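Local coordinates for protein phosphoribosylamine--glycine ligase (Thermotoga maritima, PDB 1VKZ) that catalyses the ATP-dependent joining of glycine to 5-phospho-beta-D-ribosylamine, giving glycinamide ribonucleotide in the de novo pathway of purine biosynthesis, at residues A[17-22]-A[42-47]; A[71-76]-A[91-96]; A[235-240]-A[325-330]; A[212-217]-A[296-301]. All coordinates share one frame; numbering follows the deposited sequence.

How the interactions relate
Interactions 1 and 2 both reach the parallel sheet of the N-terminal domain: strand 17-22 pairs with 42-47 in the first, and its other neighbour, strand 73-74, is bridged once to the irregular chain 91-96 in the second. The two touch through His19 and Glu71. Interactions 3 and 4, with centres about 6 Å apart, both reach one antiparallel sheet; helix 294-301, a partner in interaction 4, also packs on Ala328 of interaction 3. Interactions 1, 2 and 4 are buried, interaction 3 only partly so. Backbone bonds dominate the first, supplemented by a polar aromatic cluster; two such bonds serve each of interactions 2 and 3, and interaction 4 rests on apolar side-chain packing, with one backbone carbonyl against an aliphatic carbon.

Interaction 1 (A[17-22]-A[42-47]); sequences RVHILG and HFYPGN
The rings of His19 and His42 lie nearly parallel, their planes 17° apart, but are slid so far that they barely overlap. At the edge of the His19 ring, near its plane, Tyr44 OH makes a hydrogen bond of 2.6 Å with His19 ND1, while His42 NE2 sits over one face of the Arg17 guanidinium. This aromatic cluster covers one face of two parallel strands in the beta-alpha-beta unit that opens the Rossmann-like N-terminal domain, with helix 25-36 as the crossover. The strand register puts His19, His42 and Tyr44 on that face, and a shared first torsion, CG beside the backbone N (chi1 of His19 -65°), gives their rings a similar lean. Histidine suits this place because both nitrogens can be used: His19 NE2 bonds to Glu71, and His42 reaches Glu40 and His57. Ile20 and Phe43 occupy the other face, lying side by side with Ile20 CD1 4.0 Å from Phe43 CE2, and helix 25-36 packs on Ile20. The backbones zip together through nearly straight bonds at first, His42 N to Val18 O (2.8 Å) and Ile20 N to His42 O (2.6 Å). Beyond the cis peptide before Pro45 the pairing bends: Gly46 N reaches Gly22 O at 2.9 Å, tilted 26° from the carbonyl plane.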
# COMPACT_ATOMS: atom_id res chain seq x y z
N ARG A 17 16.18 -1.89 -18.71
CA ARG A 17 14.76 -1.55 -18.77
C ARG A 17 13.91 -2.03 -17.58
O ARG A 17 14.02 -3.18 -17.13
CB ARG A 17 14.15 -2.05 -20.06
CG ARG A 17 15.19 -2.24 -21.15
CD ARG A 17 14.66 -2.24 -22.55
NE ARG A 17 13.35 -2.86 -22.66
CZ ARG A 17 12.83 -3.32 -23.78
NH1 ARG A 17 13.51 -3.25 -24.93
NH2 ARG A 17 11.62 -3.86 -23.75
N VAL A 18 13.03 -1.13 -17.13
CA VAL A 18 12.16 -1.36 -16.00
C VAL A 18 10.71 -1.42 -16.45
O VAL A 18 10.22 -0.60 -17.22
CB VAL A 18 12.34 -0.25 -14.98
CG1 VAL A 18 11.44 -0.45 -13.76
CG2 VAL A 18 13.81 -0.16 -14.59
N HIS A 19 10.01 -2.43 -15.97
CA HIS A 19 8.65 -2.63 -16.36
C HIS A 19 7.73 -2.58 -15.15
O HIS A 19 7.85 -3.37 -14.22
CB HIS A 19 8.60 -3.97 -17.00
CG HIS A 19 9.38 -4.04 -18.27
ND1 HIS A 19 8.84 -3.67 -19.48
CD2 HIS A 19 10.64 -4.46 -18.53
CE1 HIS A 19 9.73 -3.89 -20.44
NE2 HIS A 19 10.82 -4.37 -19.89
N ILE A 20 6.82 -1.62 -15.14
CA ILE A 20 5.98 -1.41 -13.99
C ILE A 20 4.53 -1.79 -14.32
O ILE A 20 3.87 -1.22 -15.23
CB ILE A 20 6.11 0.07 -13.50
CG1 ILE A 20 7.56 0.32 -13.10
CG2 ILE A 20 5.20 0.37 -12.32
CD1 ILE A 20 7.92 1.70 -13.00
N LEU A 21 4.04 -2.76 -13.57
CA LEU A 21 2.63 -3.15 -13.70
C LEU A 21 1.73 -2.28 -12.81
O LEU A 21 1.93 -2.17 -11.64
CB LEU A 21 2.49 -4.63 -13.38
CG LEU A 21 3.15 -5.65 -14.32
CD1 LEU A 21 4.25 -5.17 -15.17
CD2 LEU A 21 3.66 -6.82 -13.49
N GLY A 22 0.75 -1.62 -13.43
CA GLY A 22 -0.24 -0.84 -12.73
C GLY A 22 -0.50 0.52 -13.36
O GLY A 22 0.08 0.88 -14.40
N HIS A 42 8.78 1.18 -18.79
CA HIS A 42 7.53 0.78 -19.41
C HIS A 42 6.46 0.55 -18.34
O HIS A 42 6.68 -0.17 -17.35
CB HIS A 42 7.75 -0.46 -20.25
CG HIS A 42 8.86 -0.33 -21.23
ND1 HIS A 42 8.67 0.17 -22.51
CD2 HIS A 42 10.19 -0.57 -21.11
CE1 HIS A 42 9.83 0.21 -23.13
NE2 HIS A 42 10.77 -0.24 -22.31
N PHE A 43 5.30 1.15 -18.54
CA PHE A 43 4.19 0.99 -17.63
C PHE A 43 3.09 0.16 -18.28
O PHE A 43 2.84 0.27 -19.47
CB PHE A 43 3.63 2.31 -17.27
CG PHE A 43 4.62 3.28 -16.74
CD1 PHE A 43 5.28 4.15 -17.61
CD2 PHE A 43 4.79 3.44 -15.38
CE1 PHE A 43 6.14 5.14 -17.11
CE2 PHE A 43 5.63 4.41 -14.89
CZ PHE A 43 6.32 5.27 -15.79
N TYR A 44 2.43 -0.66 -17.47
CA TYR A 44 1.44 -1.61 -17.96
C TYR A 44 0.21 -1.63 -17.04
O TYR A 44 0.24 -2.32 -16.03
CB TYR A 44 2.04 -3.00 -17.98
CG TYR A 44 3.30 -3.13 -18.78
CD1 TYR A 44 4.53 -2.77 -18.25
CD2 TYR A 44 3.28 -3.65 -20.07
CE1 TYR A 44 5.69 -2.90 -19.00
CE2 TYR A 44 4.45 -3.78 -20.83
CZ TYR A 44 5.63 -3.41 -20.26
OH TYR A 44 6.75 -3.53 -20.98
N PRO A 45 -0.87 -0.90 -17.36
CA PRO A 45 -0.99 -0.00 -18.51
C PRO A 45 -0.65 1.46 -18.28
O PRO A 45 -0.82 2.27 -19.17
CB PRO A 45 -2.47 -0.13 -18.87
CG PRO A 45 -3.12 -0.31 -17.55
CD PRO A 45 -2.14 -1.00 -16.64
N GLY A 46 -0.15 1.82 -17.11
CA GLY A 46 0.00 3.22 -16.78
C GLY A 46 -1.29 4.04 -16.88
O GLY A 46 -2.41 3.53 -16.71
N ASN A 47 -1.09 5.34 -17.12
CA ASN A 47 -2.15 6.31 -17.31
C ASN A 47 -1.59 7.51 -18.07
O ASN A 47 -0.44 7.52 -18.44
CB ASN A 47 -2.68 6.72 -15.95
CG ASN A 47 -1.59 7.20 -15.04
OD1 ASN A 47 -0.89 8.18 -15.37
ND2 ASN A 47 -1.39 6.51 -13.92

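Interaction 2 (A[71-76]-A[91-96])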
# COMPACT_ATOMS: atom_id res chain seq x y z
N GLU A 71 15.89 -8.60 -16.74
CA GLU A 71 15.65 -7.15 -16.61
C GLU A 71 14.36 -7.02 -15.82
O GLU A 71 13.50 -7.86 -15.93
CB GLU A 71 15.51 -6.41 -17.93
CG GLU A 71 14.12 -6.28 -18.54
CD GLU A 71 14.25 -5.80 -19.99
OE1 GLU A 71 15.39 -5.85 -20.51
OE2 GLU A 71 13.25 -5.41 -20.64
N ASP A 72 14.22 -5.95 -15.06
CA ASP A 72 13.33 -5.92 -13.91
C ASP A 72 11.87 -5.70 -14.22
O ASP A 72 11.54 -4.80 -14.96
CB ASP A 72 13.79 -4.88 -12.90
CG ASP A 72 13.55 -5.35 -11.46
OD1 ASP A 72 12.69 -6.23 -11.29
OD2 ASP A 72 14.19 -4.96 -10.46
N ILE A 73 10.99 -6.50 -13.59
CA ILE A 73 9.53 -6.22 -13.54
C ILE A 73 9.10 -5.92 -12.11
O ILE A 73 9.27 -6.78 -11.22
CB ILE A 73 8.66 -7.43 -14.01
CG1 ILE A 73 9.19 -8.05 -15.28
CG2 ILE A 73 7.17 -7.02 -14.19
CD1 ILE A 73 9.19 -7.16 -16.43
N VAL A 74 8.53 -4.73 -11.90
CA VAL A 74 8.07 -4.33 -10.57
C VAL A 74 6.55 -4.41 -10.50
O VAL A 74 5.84 -3.63 -11.12
CB VAL A 74 8.54 -2.94 -10.14
CG1 VAL A 74 7.88 -2.55 -8.85
CG2 VAL A 74 10.07 -2.88 -9.97
N ILE A 75 6.05 -5.38 -9.75
CA ILE A 75 4.62 -5.45 -9.54
C ILE A 75 4.21 -4.71 -8.24
O ILE A 75 4.88 -4.85 -7.21
CB ILE A 75 4.22 -6.86 -9.50
CG1 ILE A 75 2.93 -7.01 -8.71
CG2 ILE A 75 5.32 -7.75 -8.91
CD1 ILE A 75 1.78 -6.27 -9.33
N PRO A 76 3.20 -3.84 -8.29
CA PRO A 76 2.35 -3.50 -7.11
C PRO A 76 0.84 -3.79 -7.22
O PRO A 76 0.11 -3.03 -7.89
CB PRO A 76 2.56 -2.00 -7.00
CG PRO A 76 3.18 -1.64 -8.46
CD PRO A 76 2.97 -2.89 -9.36
N SER A 91 11.22 -15.41 -12.92
CA SER A 91 12.32 -14.83 -12.12
C SER A 91 12.57 -13.30 -12.34
O SER A 91 13.28 -12.65 -11.60
CB SER A 91 13.60 -15.61 -12.37
OG SER A 91 13.72 -15.97 -13.74
N ASN A 92 11.97 -12.79 -13.40
CA ASN A 92 11.92 -11.37 -13.76
C ASN A 92 11.27 -10.41 -12.79
O ASN A 92 11.53 -9.18 -12.76
CB ASN A 92 11.02 -11.28 -15.00
CG ASN A 92 11.77 -10.99 -16.17
OD1 ASN A 92 12.88 -11.47 -16.30
ND2 ASN A 92 11.23 -10.17 -17.05
N VAL A 93 10.30 -10.96 -12.09
CA VAL A 93 9.37 -10.16 -11.34
C VAL A 93 9.87 -9.96 -9.92
O VAL A 93 10.20 -10.91 -9.23
CB VAL A 93 7.97 -10.80 -11.40
CG1 VAL A 93 6.99 -10.01 -10.60
CG2 VAL A 93 7.53 -10.94 -12.89
N PHE A 94 9.98 -8.71 -9.51
CA PHE A 94 10.56 -8.41 -8.24
C PHE A 94 9.42 -8.37 -7.20
O PHE A 94 8.98 -7.33 -6.76
CB PHE A 94 11.38 -7.11 -8.28
CG PHE A 94 12.10 -6.80 -6.97
CD1 PHE A 94 12.91 -7.77 -6.38
CD2 PHE A 94 11.91 -5.60 -6.31
CE1 PHE A 94 13.53 -7.51 -5.17
CE2 PHE A 94 12.55 -5.33 -5.13
CZ PHE A 94 13.36 -6.29 -4.55
N GLY A 95 8.95 -9.55 -6.84
CA GLY A 95 7.92 -9.69 -5.91
C GLY A 95 7.75 -11.13 -5.65
O GLY A 95 8.18 -11.93 -6.43
N PRO A 96 7.14 -11.49 -4.53
CA PRO A 96 7.17 -12.86 -4.07
C PRO A 96 6.26 -13.79 -4.88
O PRO A 96 5.27 -13.32 -5.46
CB PRO A 96 6.68 -12.73 -2.63
CG PRO A 96 5.81 -11.59 -2.65
CD PRO A 96 6.38 -10.62 -3.60
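Ile73 and Val93 form the tight middle of this contact. Their backbones are bridged once: Ile73 N gives a hydrogen bond to Asn92 O (2.9 Å), and Phe94 N gives a straighter one to Ile73 O (2.7 Å, 173° at the hydrogen). Beside these bonds the two side chains cross at a slant, Val93 CG2 coming to 3.9 Å from Ile73 CB. Val93 CG1, anti to its own backbone N (chi1 178°), is swung instead toward Ile75, where it meets Ile75 CG2 at 3.3 Å, closer than carbon atoms usually pack. Compact beta-branched residues suit a place where two backbones run this close. The contact lies at the edge of the N-terminal Rossmann-like sheet: strand 73-74 is an outermost strand, bonded on its inner side to strand 17-22, and the irregular chain of 91-96 leads on to helix 98-105. An inverse gamma turn centred on Phe94 bends this chain away after the single bridge.

The ends are looser. Asn92 lays its amide across Ile73, with Asn92 ND2 3.4 Å from Ile73 CG1, but spends that nitrogen on Pro69 O; Glu71 O is nearby at an angle too poor for a bond. Asp72 OD1 lies 3.4 Å from Phe94 CB, and the buried Asp72 OD2 has no polar partner in the model. The Phe94 ring turns outward from the segment pair to meet Phe269 edge-to-face and Val310 and Tyr314 of helix 303-315. Past Ile75 the chains diverge, whereas at the opposite end Ser91 is exposed to solvent.

Interaction 3 (A[235-240]-A[325-330]); sequences WGPVEI and RGFAVD
Gly326 O meets Pro237 CD at 3.2 Å, the first touch as the chain enters strand 327-334. A positive phi at Gly326 (74°), easily adopted without a side chain, turns the backbone into the strand. Next comes Phe327, whose side chain crosses that of Pro237 at about a right angle, Phe327 CD2 lying 3.4 Å from Pro237 CD. The rigid proline offers this ring a compact apolar partner, and a cis peptide before it swings the chain away from the sheet. Trp235 CZ3 approaches the edge of the Phe327 ring more distantly, at 4.4 Å.

Ala328 carries the pairing itself. With Gly236 it makes an antiparallel hydrogen-bonded pair, Gly236 N to Ala328 O at 2.9 Å and in the carbonyl plane, and Ala328 N to Gly236 O at 2.7 Å, tilted 23° from it. Strand 233-236 from the ATP-grasp region is thereby stitched to strand 327-334, inside an antiparallel sheet that continues into the C-terminal region. The small methyl of Ala328 suits the face on which Val297 and Leu301 of helix 294-301 pack.

Val329 forms the non-hydrogen-bonded pair with Trp235. Its CG2 rests 3.7 Å from Trp235 CB, while helix 385-398 covers the same valine through Ala388 and Ala392. The Trp235 side chain also touches Arg215 and Tyr217 of the neighbouring strand, and Val238 CG2 lies over one face of the indole.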
# COMPACT_ATOMS: atom_id res chain seq x y z
N TRP A 235 2.80 12.08 4.63
CA TRP A 235 4.00 12.84 4.67
C TRP A 235 5.06 12.03 5.31
O TRP A 235 4.79 10.99 5.90
CB TRP A 235 3.78 14.13 5.40
CG TRP A 235 3.47 13.96 6.81
CD1 TRP A 235 2.22 13.86 7.40
CD2 TRP A 235 4.41 13.90 7.87
NE1 TRP A 235 2.34 13.73 8.76
CE2 TRP A 235 3.68 13.75 9.09
CE3 TRP A 235 5.81 13.96 7.94
CZ2 TRP A 235 4.31 13.66 10.33
CZ3 TRP A 235 6.42 13.87 9.17
CH2 TRP A 235 5.68 13.73 10.35
N GLY A 236 6.30 12.49 5.17
CA GLY A 236 7.39 11.86 5.84
C GLY A 236 8.60 12.73 5.70
O GLY A 236 8.56 13.74 4.97
N PRO A 237 9.68 12.33 6.37
CA PRO A 237 9.68 11.12 7.17
C PRO A 237 9.21 11.35 8.60
O PRO A 237 9.41 12.41 9.14
CB PRO A 237 11.14 10.69 7.14
CG PRO A 237 11.90 11.93 7.00
CD PRO A 237 10.99 12.99 6.40
N VAL A 238 8.57 10.34 9.16
CA VAL A 238 8.20 10.26 10.56
C VAL A 238 9.37 9.70 11.36
O VAL A 238 10.03 8.80 10.88
CB VAL A 238 7.02 9.26 10.72
CG1 VAL A 238 6.71 8.99 12.19
CG2 VAL A 238 5.78 9.76 10.00
N GLU A 239 9.57 10.20 12.58
CA GLU A 239 10.65 9.80 13.50
C GLU A 239 10.18 8.74 14.49
O GLU A 239 9.30 9.00 15.32
CB GLU A 239 11.13 11.06 14.26
CG GLU A 239 12.27 10.85 15.26
CD GLU A 239 12.87 12.15 15.81
OE1 GLU A 239 12.44 13.26 15.40
OE2 GLU A 239 13.79 12.06 16.66
N ILE A 240 10.76 7.54 14.42
CA ILE A 240 10.38 6.44 15.31
C ILE A 240 11.55 6.18 16.30
O ILE A 240 12.72 6.21 15.91
CB ILE A 240 10.02 5.19 14.45
CG1 ILE A 240 8.95 5.55 13.42
CG2 ILE A 240 9.53 4.05 15.30
CD1 ILE A 240 7.66 6.12 14.00
N ARG A 325 15.88 12.53 2.40
CA ARG A 325 16.37 13.89 2.33
C ARG A 325 15.19 14.85 2.43
O ARG A 325 14.33 14.89 1.59
CB ARG A 325 17.17 14.12 1.05
CG ARG A 325 18.60 13.56 1.08
CD ARG A 325 18.72 12.11 0.60
NE ARG A 325 18.25 11.92 -0.78
CZ ARG A 325 18.92 12.28 -1.88
NH1 ARG A 325 20.11 12.89 -1.81
NH2 ARG A 325 18.38 12.04 -3.08
N GLY A 326 15.15 15.61 3.51
CA GLY A 326 14.11 16.60 3.69
C GLY A 326 12.82 15.93 4.06
O GLY A 326 12.84 14.85 4.60
N PHE A 327 11.71 16.60 3.75
CA PHE A 327 10.38 16.11 4.03
C PHE A 327 9.55 16.13 2.75
O PHE A 327 9.70 17.00 1.90
CB PHE A 327 9.71 16.99 5.07
CG PHE A 327 10.33 16.91 6.44
CD1 PHE A 327 11.38 17.74 6.80
CD2 PHE A 327 9.83 16.04 7.40
CE1 PHE A 327 11.94 17.69 8.07
CE2 PHE A 327 10.40 15.97 8.67
CZ PHE A 327 11.45 16.79 9.01
N ALA A 328 8.67 15.15 2.62
CA ALA A 328 7.73 15.09 1.50
C ALA A 328 6.27 15.05 2.03
O ALA A 328 5.99 14.44 3.07
CB ALA A 328 8.04 13.88 0.62
N VAL A 329 5.38 15.77 1.35
CA VAL A 329 3.97 15.76 1.66
C VAL A 329 3.25 15.39 0.38
O VAL A 329 3.52 15.93 -0.70
CB VAL A 329 3.46 17.13 2.23
CG1 VAL A 329 1.94 17.18 2.35
CG2 VAL A 329 4.04 17.39 3.60
N ASP A 330 2.31 14.46 0.50
CA ASP A 330 1.44 14.09 -0.60
C ASP A 330 0.03 14.55 -0.25
O ASP A 330 -0.53 14.09 0.73
CB ASP A 330 1.49 12.56 -0.75
CG ASP A 330 0.66 12.02 -1.91
OD1 ASP A 330 -0.04 12.80 -2.61
OD2 ASP A 330 0.68 10.79 -2.20

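Interaction 4 (A[212-217]-A[296-301]); sequences PFVRDY and EVIVTL
Pro212 and Val214 press against one side of helix 294-301, meeting Val297, Ile298 and Leu301. In this part of the ATP-grasp region the chain leading into strand 215-219, the outermost strand of an antiparallel sheet, packs on a helix that also covers strand 327-334 of that sheet.

The apolar side-chain contacts come in two groups. Around Val214, CG1 does all the touching: it lies 3.7 Å from Ile298 CG1, the two side chains crossing at about a right angle, and 3.9 Å from Val297 CG1, where the Val214 and Val297 side chains run past each other in opposite directions. Val214 CG1 stands anti to the carbonyl carbon (chi1 -49°), and this brings the branch to both helix residues. Around Pro212, the ring is used at two points, with Pro212 CD 4.0 Å from Ile298 CG2 and Pro212 CB at the same distance from Leu301 CD1. A ring with little conformational freedom to lose suits the helix surface. Branched Ile298 serves both groups, meeting the proline ring together with the longer Leu301 and meeting Val214 together with Val297. All five residues are buried. Val214 also lies close to Ser198, predicted to belong to the ATP site, about 5 Å between side chains.

Contacts with backbone are fewer: the carbonyl of Pro212 lies against the aliphatic Ile298 CG1.

Between the two segments there are no hydrogen bonds. Within the helix, Glu296 O accepts from Thr300 N and, from the opposite face of its plane, from Thr300 OG1 at 2.7 Å.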
# COMPACT_ATOMS: atom_id res chain seq x y z
N PRO A 212 11.91 4.81 4.77
CA PRO A 212 11.46 5.87 5.61
C PRO A 212 10.02 5.66 6.04
O PRO A 212 9.17 5.35 5.22
CB PRO A 212 11.53 7.08 4.68
CG PRO A 212 12.56 6.79 3.77
CD PRO A 212 12.51 5.33 3.53
N PHE A 213 9.75 5.87 7.32
CA PHE A 213 8.39 5.80 7.85
C PHE A 213 7.60 7.04 7.45
O PHE A 213 8.12 8.18 7.47
CB PHE A 213 8.40 5.61 9.38
CG PHE A 213 9.06 4.34 9.80
CD1 PHE A 213 10.43 4.23 9.88
CD2 PHE A 213 8.31 3.21 10.07
CE1 PHE A 213 11.05 3.03 10.26
CE2 PHE A 213 8.93 2.00 10.43
CZ PHE A 213 10.28 1.92 10.51
N VAL A 214 6.35 6.83 7.04
CA VAL A 214 5.51 7.91 6.55
C VAL A 214 4.18 7.82 7.28
O VAL A 214 3.85 6.80 7.82
CB VAL A 214 5.37 7.88 4.99
CG1 VAL A 214 6.71 7.77 4.36
CG2 VAL A 214 4.54 6.76 4.52
N ARG A 215 3.44 8.91 7.35
CA ARG A 215 2.19 8.87 8.06
C ARG A 215 1.11 9.01 7.01
O ARG A 215 1.16 9.91 6.20
CB ARG A 215 2.10 9.97 9.14
CG ARG A 215 0.78 9.94 9.89
CD ARG A 215 0.76 10.57 11.26
NE ARG A 215 1.93 10.29 12.11
CZ ARG A 215 2.33 9.09 12.53
NH1 ARG A 215 1.71 7.97 12.16
NH2 ARG A 215 3.41 9.00 13.32
N ASP A 216 0.16 8.11 7.00
CA ASP A 216 -0.92 8.18 6.03
C ASP A 216 -2.26 8.65 6.67
O ASP A 216 -2.43 8.68 7.90
CB ASP A 216 -1.05 6.86 5.25
CG ASP A 216 -0.88 5.62 6.14
OD1 ASP A 216 -1.81 5.32 6.94
OD2 ASP A 216 0.14 4.89 6.08
N TYR A 217 -3.17 9.05 5.79
CA TYR A 217 -4.43 9.60 6.16
C TYR A 217 -5.49 8.76 5.46
O TYR A 217 -5.77 8.98 4.28
CB TYR A 217 -4.47 11.06 5.72
CG TYR A 217 -3.57 11.97 6.53
CD1 TYR A 217 -2.21 11.98 6.32
CD2 TYR A 217 -4.09 12.82 7.51
CE1 TYR A 217 -1.37 12.81 7.04
CE2 TYR A 217 -3.25 13.65 8.27
CZ TYR A 217 -1.89 13.63 8.01
OH TYR A 217 -1.03 14.43 8.71
N GLU A 296 4.69 7.30 -3.04
CA GLU A 296 4.88 8.69 -3.54
C GLU A 296 5.81 9.44 -2.59
O GLU A 296 6.75 10.07 -3.02
CB GLU A 296 3.53 9.42 -3.63
CG GLU A 296 2.63 8.97 -4.77
CD GLU A 296 1.74 7.76 -4.49
OE1 GLU A 296 2.11 6.81 -3.75
OE2 GLU A 296 0.65 7.75 -5.08
N VAL A 297 5.55 9.35 -1.30
CA VAL A 297 6.33 10.10 -0.32
C VAL A 297 7.74 9.54 -0.18
O VAL A 297 8.70 10.29 -0.19
CB VAL A 297 5.61 10.15 1.03
CG1 VAL A 297 6.45 10.89 2.05
CG2 VAL A 297 4.33 10.90 0.88
N ILE A 298 7.84 8.24 -0.01
CA ILE A 298 9.11 7.56 0.17
C ILE A 298 10.01 7.85 -1.00
O ILE A 298 11.13 8.26 -0.84
CB ILE A 298 8.88 6.02 0.33
CG1 ILE A 298 8.18 5.71 1.67
CG2 ILE A 298 10.20 5.26 0.25
CD1 ILE A 298 7.44 4.28 1.76
N VAL A 299 9.49 7.65 -2.20
CA VAL A 299 10.23 7.92 -3.44
C VAL A 299 10.70 9.37 -3.55
O VAL A 299 11.82 9.64 -3.95
CB VAL A 299 9.35 7.54 -4.65
CG1 VAL A 299 9.95 7.99 -5.94
CG2 VAL A 299 9.12 6.02 -4.69
N THR A 300 9.83 10.31 -3.17
CA THR A 300 10.18 11.71 -3.27
C THR A 300 11.22 12.03 -2.24
O THR A 300 11.92 12.99 -2.41
CB THR A 300 8.96 12.62 -3.06
OG1 THR A 300 7.95 12.30 -4.01
CG2 THR A 300 9.29 14.06 -3.39
N LEU A 301 11.34 11.23 -1.18
CA LEU A 301 12.35 11.50 -0.15
C LEU A 301 13.77 11.11 -0.54
O LEU A 301 14.71 11.65 0.00
CB LEU A 301 11.99 10.82 1.17
CG LEU A 301 10.83 11.46 1.94
CD1 LEU A 301 10.40 10.56 3.09
CD2 LEU A 301 11.19 12.85 2.45